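Transcobalamin-1 (PDB 4KKI) carries vitamin B12, holding it with femtomolar affinity and shielding it from stomach acid. Local coordinates at residues R35-P38 / L39-M43; N160-T163 / A164-V167; K215-S218 / I219-S223; S339-I342 / N343-F347; K367-D370 / T371-G374. One frame throughout, in Å; residues are numbered along the deposited sequence.

Contact 1: R35-P38 / L39-M43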
# COMPACT_ATOMS: atom_id res chain seq x y z
N ARG A 35 -15.47 12.29 12.15
CA ARG A 35 -15.45 11.89 10.75
C ARG A 35 -14.49 10.74 10.48
O ARG A 35 -14.58 10.07 9.45
CB ARG A 35 -15.09 13.09 9.86
CG ARG A 35 -16.22 14.09 9.68
CD ARG A 35 -15.78 15.24 8.79
NE ARG A 35 -16.90 16.06 8.35
CZ ARG A 35 -17.56 15.87 7.21
NH1 ARG A 35 -17.20 14.89 6.39
NH2 ARG A 35 -18.57 16.66 6.89
N LEU A 36 -13.57 10.50 11.41
CA LEU A 36 -12.61 9.40 11.27
C LEU A 36 -13.14 8.09 11.84
O LEU A 36 -12.51 7.05 11.70
CB LEU A 36 -11.28 9.77 11.93
CG LEU A 36 -10.58 10.99 11.35
CD1 LEU A 36 -9.22 11.19 11.99
CD2 LEU A 36 -10.45 10.87 9.84
N LYS A 37 -14.30 8.16 12.49
CA LYS A 37 -14.92 6.98 13.10
C LYS A 37 -15.11 5.77 12.16
O LYS A 37 -14.84 4.64 12.57
CB LYS A 37 -16.25 7.34 13.78
CG LYS A 37 -16.37 6.91 15.24
CD LYS A 37 -16.20 5.40 15.40
CE LYS A 37 -16.43 4.95 16.83
NZ LYS A 37 -17.85 5.11 17.26
N PRO A 38 -15.59 6.00 10.92
CA PRO A 38 -15.74 4.84 10.03
C PRO A 38 -14.43 4.09 9.82
O PRO A 38 -14.44 2.87 9.70
CB PRO A 38 -16.20 5.48 8.72
CG PRO A 38 -16.95 6.68 9.15
CD PRO A 38 -16.16 7.22 10.31
N LEU A 39 -13.32 4.82 9.78
CA LEU A 39 -12.01 4.20 9.64
C LEU A 39 -11.74 3.33 10.86
O LEU A 39 -11.29 2.19 10.74
CB LEU A 39 -10.91 5.26 9.51
CG LEU A 39 -11.00 6.25 8.35
CD1 LEU A 39 -9.77 7.14 8.33
CD2 LEU A 39 -11.17 5.52 7.03
N LEU A 40 -12.02 3.89 12.04
CA LEU A 40 -11.82 3.18 13.29
C LEU A 40 -12.68 1.93 13.34
O LEU A 40 -12.20 0.84 13.64
CB LEU A 40 -12.13 4.10 14.48
CG LEU A 40 -11.34 5.42 14.56
CD1 LEU A 40 -11.82 6.29 15.72
CD2 LEU A 40 -9.85 5.15 14.66
N ASN A 41 -13.96 2.09 13.02
CA ASN A 41 -14.89 0.97 12.99
C ASN A 41 -14.43 -0.15 12.06
O ASN A 41 -14.37 -1.31 12.46
CB ASN A 41 -16.30 1.43 12.60
CG ASN A 41 -16.92 2.33 13.65
OD1 ASN A 41 -16.59 2.24 14.83
ND2 ASN A 41 -17.82 3.20 13.22
N THR A 42 -14.09 0.21 10.83
CA THR A 42 -13.59 -0.74 9.84
C THR A 42 -12.42 -1.58 10.36
O THR A 42 -12.41 -2.80 10.22
CB THR A 42 -13.17 -0.01 8.54
OG1 THR A 42 -14.32 0.50 7.87
CG2 THR A 42 -12.43 -0.96 7.61
N MET A 43 -11.44 -0.91 10.97
CA MET A 43 -10.26 -1.61 11.49
C MET A 43 -10.61 -2.53 12.65
O MET A 43 -9.97 -3.57 12.83
CB MET A 43 -9.18 -0.60 11.87
CG MET A 43 -8.79 0.32 10.72
SD MET A 43 -7.76 1.73 11.17
CE MET A 43 -6.13 1.00 11.12
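Asn41 stands one helical turn beyond Lys37 and folds its amide back over the lysine's stem. CB of Asn41 lies 3.5 Å from Lys37 O; that same carbonyl takes an almost straight backbone bond from Asn41 N at 2.7 Å. With CG set opposite the residue's own carbonyl carbon (chi1 -66°), the chain heads back toward the previous turn, and Asn41 CG arrives 3.6 Å from Lys37 CD. At the tip, OD1 of Asn41 rests 3.2 Å from Lys37 CD and also touches CE, while ND2 lies near Lys37 O at an angle too poor for a bond. The lysine bends at chi2 (-59°) to cross this amide. Putting an alanine at Asn41 is likely to set the lysine stem free to swing, since the flat group it rests against would be gone. Pro38 O is gripped twice, by Thr42 N at 2.9 Å and by Thr42 OG1 at 3.0 Å, from opposite faces of the carbonyl plane. On the buried side Leu36 CD2 meets Leu39 CD1 at 4.1 Å, and both leucines pack on Ile276 and Leu294. This is i+3 and i+4 packing at the start of helix 37-45, within an alpha6-alpha6 helical barrel.

Contact 2: N160-T163 / A164-V167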
# COMPACT_ATOMS: atom_id res chain seq x y z
N ASN A 160 21.57 -2.38 8.58
CA ASN A 160 22.67 -2.22 7.63
C ASN A 160 22.18 -2.28 6.19
O ASN A 160 21.65 -3.29 5.74
CB ASN A 160 23.75 -3.27 7.88
CG ASN A 160 25.09 -2.89 7.26
OD1 ASN A 160 25.15 -2.45 6.11
ND2 ASN A 160 26.16 -3.04 8.03
N TYR A 161 22.35 -1.17 5.47
CA TYR A 161 21.97 -1.09 4.07
C TYR A 161 22.95 -0.20 3.32
O TYR A 161 23.52 0.73 3.90
CB TYR A 161 20.54 -0.56 3.92
CG TYR A 161 20.34 0.84 4.45
CD1 TYR A 161 20.09 1.06 5.79
CD2 TYR A 161 20.40 1.94 3.60
CE1 TYR A 161 19.91 2.34 6.29
CE2 TYR A 161 20.22 3.23 4.08
CZ TYR A 161 19.97 3.42 5.43
OH TYR A 161 19.79 4.68 5.93
N SER A 162 23.14 -0.47 2.04
CA SER A 162 24.04 0.33 1.22
C SER A 162 23.31 1.52 0.62
O SER A 162 22.34 1.35 -0.12
CB SER A 162 24.67 -0.51 0.11
OG SER A 162 25.48 0.28 -0.73
N THR A 163 23.78 2.73 0.93
CA THR A 163 23.20 3.93 0.36
C THR A 163 23.47 3.99 -1.14
O THR A 163 22.66 4.50 -1.91
CB THR A 163 23.75 5.21 1.02
OG1 THR A 163 25.17 5.27 0.81
CG2 THR A 163 23.45 5.21 2.51
N ALA A 164 24.62 3.45 -1.54
CA ALA A 164 24.97 3.36 -2.95
C ALA A 164 23.96 2.49 -3.69
O ALA A 164 23.58 2.79 -4.82
CB ALA A 164 26.37 2.79 -3.11
N GLU A 165 23.52 1.42 -3.03
CA GLU A 165 22.50 0.54 -3.58
C GLU A 165 21.20 1.31 -3.79
O GLU A 165 20.51 1.11 -4.79
CB GLU A 165 22.26 -0.64 -2.64
CG GLU A 165 21.91 -1.94 -3.33
CD GLU A 165 23.13 -2.66 -3.87
OE1 GLU A 165 23.89 -3.23 -3.06
OE2 GLU A 165 23.34 -2.64 -5.10
N VAL A 166 20.89 2.18 -2.85
CA VAL A 166 19.69 3.01 -2.92
C VAL A 166 19.77 4.00 -4.08
O VAL A 166 18.84 4.11 -4.89
CB VAL A 166 19.46 3.78 -1.61
CG1 VAL A 166 18.33 4.78 -1.76
CG2 VAL A 166 19.17 2.80 -0.48
N VAL A 167 20.89 4.72 -4.16
CA VAL A 167 21.14 5.65 -5.25
C VAL A 167 21.08 4.94 -6.60
O VAL A 167 20.59 5.49 -7.59
CB VAL A 167 22.52 6.34 -5.09
CG1 VAL A 167 22.82 7.24 -6.28
CG2 VAL A 167 22.56 7.13 -3.79
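This is a helix N-cap: the chain leaves the loop after helix 144-156 and winds into helix 163-169 of the N-terminal alpha domain, with Ser162 as the capping residue. Its OG accepts from Glu165 N at 3.2 Å, with an angle of 152° at the hydrogen. What brings the hydroxyl there is the serine's first torsion, which places OG opposite its own backbone N (chi1 176°) and so beneath the N-H groups of the first turn. Ser162 CB meanwhile packs 3.7 Å from Glu165 CB. The glutamate does not return the favour: its OE1 is 5.8 Å from Ser162 N, so no capping box is closed. Behind the cap the regular backbone pattern starts at once, with Val166 N bonded to Ser162 O at 3.2 Å and Val167 N to Thr163 O at 2.9 Å. An apolar clasp closes over the same turn from the buried side, where Tyr161 CD2 comes obliquely to Val166 CG2 at 4.3 Å. The tyrosine also packs on Leu154, Cys155 and Val198, tying the cap to helices 144-156 and 185-203. A residue just before the N-cap touching the one four beyond it, across a serine cap, is the pattern of the hydrophobic staple.

Contact 3: K215-S218 / I219-S223. With NAG (2-acetamido-2-deoxy-beta-D-glucopyranose), chain E.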
# COMPACT_ATOMS: atom_id res chain seq x y z
N LYS A 215 22.96 14.68 -2.32
CA LYS A 215 22.57 15.46 -3.49
C LYS A 215 21.71 14.64 -4.44
O LYS A 215 20.61 15.06 -4.81
CB LYS A 215 23.82 15.98 -4.21
CG LYS A 215 23.55 16.89 -5.40
CD LYS A 215 24.85 17.47 -5.93
CE LYS A 215 24.63 18.31 -7.18
NZ LYS A 215 24.15 17.49 -8.33
N ASN A 216 22.19 13.46 -4.81
CA ASN A 216 21.47 12.60 -5.74
C ASN A 216 20.13 12.12 -5.19
O ASN A 216 19.14 12.07 -5.92
CB ASN A 216 22.34 11.41 -6.16
CG ASN A 216 23.59 11.84 -6.91
OD1 ASN A 216 23.68 12.98 -7.36
ND2 ASN A 216 24.54 10.92 -7.04
N ILE A 217 20.10 11.77 -3.91
CA ILE A 217 18.86 11.34 -3.27
C ILE A 217 17.85 12.47 -3.25
O ILE A 217 16.66 12.26 -3.50
CB ILE A 217 19.13 10.82 -1.84
CG1 ILE A 217 20.00 9.56 -1.89
CG2 ILE A 217 17.82 10.51 -1.13
CD1 ILE A 217 20.35 9.01 -0.53
N SER A 218 18.32 13.68 -2.96
CA SER A 218 17.47 14.87 -2.96
C SER A 218 16.87 15.13 -4.33
O SER A 218 15.71 15.51 -4.45
CB SER A 218 18.27 16.10 -2.50
OG SER A 218 18.71 15.96 -1.16
N ILE A 219 17.68 14.93 -5.37
CA ILE A 219 17.22 15.08 -6.75
C ILE A 219 16.17 14.03 -7.08
O ILE A 219 15.16 14.33 -7.72
CB ILE A 219 18.40 15.02 -7.75
CG1 ILE A 219 19.33 16.22 -7.53
CG2 ILE A 219 17.89 14.99 -9.18
CD1 ILE A 219 20.56 16.22 -8.42
N TYR A 220 16.41 12.79 -6.65
CA TYR A 220 15.44 11.71 -6.81
C TYR A 220 14.11 12.10 -6.16
O TYR A 220 13.05 11.94 -6.76
CB TYR A 220 15.93 10.41 -6.16
CG TYR A 220 17.07 9.73 -6.87
CD1 TYR A 220 17.64 10.27 -8.02
CD2 TYR A 220 17.58 8.52 -6.40
CE1 TYR A 220 18.69 9.64 -8.66
CE2 TYR A 220 18.62 7.88 -7.04
CZ TYR A 220 19.17 8.45 -8.17
OH TYR A 220 20.21 7.81 -8.81
N THR A 221 14.19 12.62 -4.94
CA THR A 221 13.00 13.03 -4.20
C THR A 221 12.28 14.16 -4.91
O THR A 221 11.05 14.15 -5.02
CB THR A 221 13.36 13.49 -2.76
OG1 THR A 221 14.06 12.44 -2.08
CG2 THR A 221 12.09 13.83 -1.99
N LYS A 222 13.04 15.14 -5.40
CA LYS A 222 12.49 16.26 -6.15
C LYS A 222 11.68 15.78 -7.36
O LYS A 222 10.56 16.24 -7.59
CB LYS A 222 13.61 17.19 -6.61
CG LYS A 222 13.13 18.40 -7.40
CD LYS A 222 14.28 19.35 -7.70
CE LYS A 222 13.82 20.53 -8.55
NZ LYS A 222 13.34 20.10 -9.89
N SER A 223 12.26 14.86 -8.12
CA SER A 223 11.60 14.31 -9.30
C SER A 223 10.34 13.52 -8.93
O SER A 223 9.31 13.63 -9.60
CB SER A 223 12.57 13.42 -10.09
OG SER A 223 11.93 12.80 -11.18
C1 NAG E . 25.53 11.39 -7.99
C2 NAG E . 26.74 10.46 -7.91
C3 NAG E . 27.77 10.77 -9.00
C4 NAG E . 27.11 10.97 -10.36
C5 NAG E . 25.95 11.96 -10.24
C6 NAG E . 25.26 12.17 -11.58
C7 NAG E . 27.15 9.66 -5.66
C8 NAG E . 28.00 9.78 -4.43
N2 NAG E . 27.35 10.58 -6.60
O3 NAG E . 28.70 9.72 -9.08
O4 NAG E . 28.06 11.44 -11.28
O5 NAG E . 25.02 11.47 -9.30
O6 NAG E . 24.68 10.97 -12.02
O7 NAG E . 26.32 8.76 -5.77
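Tyr220 lays its ring over the carbonyl of Asn216, one turn earlier in helix 213-229. Its CG is opposite the residue's own carbonyl carbon, and chi2 is close to zero (1°), an unusual turn that puts a ring face, off-centre, above Asn216 O; CD1 of Tyr220 is 3.1 Å from that oxygen. The backbone bond from Tyr220 N reaches the same Asn216 O at 2.9 Å. So turned, the phenol extends to Val167 O of helix 163-169 and bonds to it. A phenylalanine here would probably keep the ring packing but leave the Val167 carbonyl without its phenolic donor. Thr221 brings OG1 back along the helix (chi1 -56°), where it bonds to Ile217 O at 3.0 Å; Thr221 N reaches this oxygen at 2.9 Å from the opposite face of its plane. On the outer side Lys215 and Ile219 run alongside each other, Lys215 NZ 3.8 Å from Ile219 CD1. Asn216 carries the glycan: Asn216 ND2 is joined to NAG C1 at 1.5 Å, in an Asn-Ile-Ser sequon. This short length of helix shares out its chemistry: a covalently bound sugar, and hydroxyls that bond backbone carbonyls of this helix and of neighbouring helix 163-169.

Contact 4: S339-I342 / N343-F347. With NAG (2-acetamido-2-deoxy-beta-D-glucopyranose), chain B; NAG (2-acetamido-2-deoxy-beta-D-glucopyranose), chain H.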
# COMPACT_ATOMS: atom_id res chain seq x y z
N SER A 339 -16.02 -9.17 -20.41
CA SER A 339 -15.07 -9.68 -21.39
C SER A 339 -13.74 -10.07 -20.76
O SER A 339 -13.29 -9.47 -19.79
CB SER A 339 -14.86 -8.67 -22.52
OG SER A 339 -14.28 -7.47 -22.02
N VAL A 340 -13.12 -11.10 -21.33
CA VAL A 340 -11.78 -11.51 -20.92
C VAL A 340 -10.83 -11.35 -22.10
O VAL A 340 -10.92 -12.09 -23.08
CB VAL A 340 -11.75 -12.97 -20.44
CG1 VAL A 340 -10.32 -13.42 -20.18
CG2 VAL A 340 -12.61 -13.15 -19.20
N ARG A 341 -9.92 -10.38 -22.00
CA ARG A 341 -8.98 -10.11 -23.08
C ARG A 341 -7.58 -10.63 -22.79
O ARG A 341 -6.98 -10.29 -21.77
CB ARG A 341 -8.95 -8.61 -23.41
CG ARG A 341 -7.75 -8.19 -24.26
CD ARG A 341 -7.88 -6.75 -24.75
NE ARG A 341 -8.74 -6.66 -25.93
CZ ARG A 341 -9.99 -6.20 -25.91
NH1 ARG A 341 -10.54 -5.78 -24.78
NH2 ARG A 341 -10.70 -6.16 -27.04
N ILE A 342 -7.07 -11.45 -23.70
CA ILE A 342 -5.69 -11.94 -23.64
C ILE A 342 -4.99 -11.42 -24.89
O ILE A 342 -4.31 -10.39 -24.86
CB ILE A 342 -5.66 -13.47 -23.60
CG1 ILE A 342 -6.59 -13.98 -22.49
CG2 ILE A 342 -4.24 -13.98 -23.39
CD1 ILE A 342 -6.56 -15.47 -22.29
N ASN A 343 -5.16 -12.14 -25.99
CA ASN A 343 -4.88 -11.61 -27.32
C ASN A 343 -6.22 -11.44 -28.00
O ASN A 343 -6.62 -10.34 -28.37
CB ASN A 343 -4.00 -12.57 -28.11
CG ASN A 343 -2.53 -12.39 -27.81
OD1 ASN A 343 -2.02 -11.26 -27.81
ND2 ASN A 343 -1.83 -13.49 -27.54
N GLU A 344 -6.92 -12.56 -28.14
CA GLU A 344 -8.31 -12.57 -28.55
C GLU A 344 -9.15 -12.14 -27.36
O GLU A 344 -8.64 -12.02 -26.24
CB GLU A 344 -8.71 -13.99 -28.96
CG GLU A 344 -8.87 -14.96 -27.79
CD GLU A 344 -7.55 -15.44 -27.20
OE1 GLU A 344 -6.48 -14.87 -27.52
OE2 GLU A 344 -7.57 -16.42 -26.41
N THR A 345 -10.44 -11.92 -27.59
CA THR A 345 -11.34 -11.51 -26.53
C THR A 345 -12.59 -12.39 -26.49
O THR A 345 -13.24 -12.62 -27.51
CB THR A 345 -11.75 -10.04 -26.67
OG1 THR A 345 -10.58 -9.22 -26.75
CG2 THR A 345 -12.59 -9.60 -25.48
N TYR A 346 -12.91 -12.90 -25.30
CA TYR A 346 -14.14 -13.65 -25.08
C TYR A 346 -15.10 -12.78 -24.28
O TYR A 346 -14.71 -12.18 -23.28
CB TYR A 346 -13.85 -14.95 -24.32
CG TYR A 346 -12.71 -15.77 -24.88
CD1 TYR A 346 -11.41 -15.56 -24.45
CD2 TYR A 346 -12.94 -16.77 -25.82
CE1 TYR A 346 -10.36 -16.31 -24.95
CE2 TYR A 346 -11.90 -17.53 -26.33
CZ TYR A 346 -10.61 -17.29 -25.89
OH TYR A 346 -9.56 -18.03 -26.38
N PHE A 347 -16.36 -12.71 -24.71
CA PHE A 347 -17.33 -11.86 -24.03
C PHE A 347 -18.73 -12.47 -23.97
O PHE A 347 -19.14 -13.23 -24.85
CB PHE A 347 -17.39 -10.48 -24.69
CG PHE A 347 -17.90 -10.50 -26.10
CD1 PHE A 347 -17.05 -10.76 -27.16
CD2 PHE A 347 -19.24 -10.26 -26.37
CE1 PHE A 347 -17.52 -10.78 -28.46
CE2 PHE A 347 -19.72 -10.28 -27.66
CZ PHE A 347 -18.85 -10.54 -28.71
C1 NAG B . -0.44 -13.23 -27.78
C2 NAG B . 0.09 -14.38 -26.93
C3 NAG B . 1.53 -14.76 -27.25
C4 NAG B . 1.81 -14.75 -28.75
C5 NAG B . 1.28 -13.47 -29.38
C6 NAG B . 1.54 -13.46 -30.88
C7 NAG B . -0.23 -14.94 -24.59
C8 NAG B . -0.61 -14.44 -23.23
N2 NAG B . -0.01 -14.02 -25.52
O3 NAG B . 1.79 -16.05 -26.73
O4 NAG B . 3.21 -14.83 -28.95
O5 NAG B . -0.10 -13.38 -29.15
O6 NAG B . 1.54 -12.13 -31.35
O7 NAG B . -0.12 -16.14 -24.81
C1 NAG H . -18.74 -5.84 -25.18
C2 NAG H . -19.07 -4.74 -26.19
C3 NAG H . -18.90 -5.24 -27.61
C4 NAG H . -17.51 -5.84 -27.79
C5 NAG H . -17.21 -6.86 -26.70
C6 NAG H . -15.76 -7.32 -26.81
C7 NAG H . -20.67 -2.94 -25.92
C8 NAG H . -22.04 -2.49 -26.33
N2 NAG H . -20.42 -4.24 -25.99
O3 NAG H . -19.07 -4.17 -28.52
O4 NAG H . -17.41 -6.46 -29.05
O5 NAG H . -17.43 -6.33 -25.41
O6 NAG H . -15.46 -8.17 -25.73
O7 NAG H . -19.84 -2.12 -25.53
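Tyr346 O is held from the strand opposite by Val340 N, a hydrogen bond of 2.7 Å that runs nearly along the C=O axis, and Ser339 CA adds a CA-H...O contact to the same oxygen at 3.2 Å. The return bond, Tyr346 N to Val340 O, is 3.1 Å, so Val340 and Tyr346 form an antiparallel hydrogen-bonded pair between two non-hydrogen-bonded ones, Ser339 with Phe347 and Arg341 with Thr345. Just before the chain reverses at Asn343, Ile342 N bonds to Glu344 O at 3.0 Å. The Glu344 side chain curls beside the turn: OE2 is met on its anti side by Tyr346 OH at 2.6 Å, which steadies the carboxylate there, while OE1 takes a weak bond from Asn343 N. On the face with Ser339 and Phe347, the bent Arg341 chain brings its guanidinium across Thr345, whose OG1 lies over the flat group without bonding; Arg341 NH1 makes its salt bridge to Glu427 instead. Sugars crowd both ends. Asn343 ND2 is joined to one N-acetylglucosamine, and another sets its O6 3.2 Å from Phe347 CB and 3.2 Å from Thr345 CG2, with its C5 above the rim of the Phe347 ring. The hairpin closes an edge of the five-stranded sheet of the C-terminal beta domain: strand 333-341 pairs on its other side with strand 426-432, and Val340 and Tyr346 turn to the opposite face, against helix 370-373.

Contact 5: K367-D370 / T371-G374. With NAG (2-acetamido-2-deoxy-beta-D-glucopyranose), chain D.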
# COMPACT_ATOMS: atom_id res chain seq x y z
N LYS A 367 -19.51 -20.28 -14.48
CA LYS A 367 -20.55 -21.30 -14.52
C LYS A 367 -21.08 -21.52 -15.93
O LYS A 367 -21.35 -22.65 -16.34
CB LYS A 367 -21.70 -20.95 -13.56
CG LYS A 367 -21.39 -21.19 -12.09
CD LYS A 367 -22.08 -22.44 -11.55
CE LYS A 367 -21.50 -23.72 -12.13
NZ LYS A 367 -22.20 -24.94 -11.65
N MET A 368 -21.22 -20.42 -16.68
CA MET A 368 -21.69 -20.49 -18.06
C MET A 368 -20.70 -21.26 -18.93
O MET A 368 -21.10 -21.98 -19.85
CB MET A 368 -21.89 -19.09 -18.63
CG MET A 368 -22.94 -18.25 -17.91
SD MET A 368 -23.06 -16.57 -18.56
CE MET A 368 -24.23 -15.85 -17.42
N ASN A 369 -19.42 -21.10 -18.63
CA ASN A 369 -18.34 -21.70 -19.40
C ASN A 369 -17.03 -21.75 -18.64
O ASN A 369 -16.31 -20.76 -18.56
CB ASN A 369 -18.12 -20.89 -20.67
CG ASN A 369 -17.53 -21.71 -21.78
OD1 ASN A 369 -16.56 -22.44 -21.57
ND2 ASN A 369 -18.11 -21.60 -22.95
N ASP A 370 -16.70 -22.91 -18.08
CA ASP A 370 -15.49 -23.03 -17.26
C ASP A 370 -14.23 -23.05 -18.12
O ASP A 370 -13.14 -22.75 -17.64
CB ASP A 370 -15.56 -24.29 -16.38
CG ASP A 370 -14.44 -24.35 -15.36
OD1 ASP A 370 -14.54 -23.66 -14.33
OD2 ASP A 370 -13.47 -25.10 -15.58
N THR A 371 -14.39 -23.41 -19.39
CA THR A 371 -13.26 -23.48 -20.30
C THR A 371 -12.71 -22.09 -20.59
O THR A 371 -11.50 -21.88 -20.61
CB THR A 371 -13.65 -24.15 -21.63
OG1 THR A 371 -14.35 -25.38 -21.36
CG2 THR A 371 -12.42 -24.43 -22.47
N ILE A 372 -13.62 -21.14 -20.80
CA ILE A 372 -13.25 -19.81 -21.24
C ILE A 372 -13.21 -18.81 -20.08
O ILE A 372 -12.33 -17.96 -20.01
CB ILE A 372 -14.21 -19.31 -22.36
CG1 ILE A 372 -13.68 -19.69 -23.74
CG2 ILE A 372 -14.38 -17.81 -22.31
CD1 ILE A 372 -13.69 -21.17 -24.02
N PHE A 373 -14.17 -18.93 -19.17
CA PHE A 373 -14.27 -17.97 -18.07
C PHE A 373 -13.87 -18.56 -16.72
O PHE A 373 -14.09 -17.95 -15.68
CB PHE A 373 -15.69 -17.39 -18.01
CG PHE A 373 -16.05 -16.57 -19.22
CD1 PHE A 373 -15.21 -15.57 -19.66
CD2 PHE A 373 -17.23 -16.82 -19.91
CE1 PHE A 373 -15.54 -14.81 -20.78
CE2 PHE A 373 -17.56 -16.06 -21.03
CZ PHE A 373 -16.72 -15.06 -21.46
N GLY A 374 -13.28 -19.76 -16.74
CA GLY A 374 -12.77 -20.37 -15.53
C GLY A 374 -11.54 -19.63 -15.04
O GLY A 374 -10.62 -19.37 -15.80
C1 NAG D . -17.66 -22.35 -24.12
C2 NAG D . -18.02 -23.78 -24.57
C3 NAG D . -17.53 -24.19 -25.95
C4 NAG D . -17.51 -23.02 -26.92
C5 NAG D . -16.76 -21.88 -26.28
C6 NAG D . -16.60 -20.75 -27.27
C7 NAG D . -18.29 -25.14 -22.62
C8 NAG D . -17.61 -25.89 -21.52
N2 NAG D . -17.51 -24.71 -23.59
O3 NAG D . -18.42 -25.18 -26.46
O4 NAG D . -16.85 -23.42 -28.11
O5 NAG D . -17.57 -21.44 -25.21
O6 NAG D . -17.89 -20.41 -27.78
O7 NAG D . -19.49 -24.94 -22.62
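Asn369 and Thr371 meet at the start of a short helical turn, where the asparagine is both N-cap and glycosylation site. Placing CG opposite the backbone N (chi1 -154°) swings the amide over the turn that follows, and OD1 of Asn369 accepts two weak bonds, from Thr371 N at 3.2 Å and from Ile372 N at 3.3 Å; the first of these makes a weak Asx turn. The other arm of the amide points outward, with Asn369 ND2 joined to C1 of an N-acetylglucosamine at 1.5 Å. One flat group therefore caps with its oxygen and carries the glycan on its nitrogen, and having both atoms engaged should limit its rotation. Thr371, the third residue of the Asn-Asp-Thr sequon, sits close under this amide: its CB is 3.4 Å from Asn369 OD1, and its OG1 touches C8 of the sugar's acetamide at 3.3 Å. The backbone supplies the firmer bond, from Phe373 N to Asn369 O at 2.9 Å. Between them Asp370 spans the turn, its O meeting Gly374 CA in a CA-H...O contact of 3.2 Å, while its side chain lies about 4 Å from a bound calcium ion. The turn follows directly on helix 358-368 and leads into strand 375-379. Ile372 and Phe373 face strand 345-353, packing on Tyr346, and Phe373 also reaches Thr348 and the ring of Tyr338. On the exit side Gln390 holds Ile372 O through its NE2 and bonds the backbone of Gly374.

In the fold
The five contacts follow one another along the chain and fall into two domains. Contacts 1, 2 and 3 belong to helices 37-45, 163-169 and 213-229 of the N-terminal alpha domain; contacts 4 and 5 belong to the C-terminal beta domain. Contact 1 stands alone, its centre 36 Å or more from each of the others. Contacts 2 and 3 are neighbours, centres 14 Å apart, joined where Val167 meets Ile217 and Tyr220. Contacts 4 and 5 pair likewise at 13 Å, with Tyr346 CB packed on Ile372 CG2 at 3.5 Å. The centres of contacts 3 and 5 are about 50 Å apart, and their glycosylated asparagines lie on opposite sides of the chain's centre, in a protein whose two domains both contribute cobalamin-binding residues.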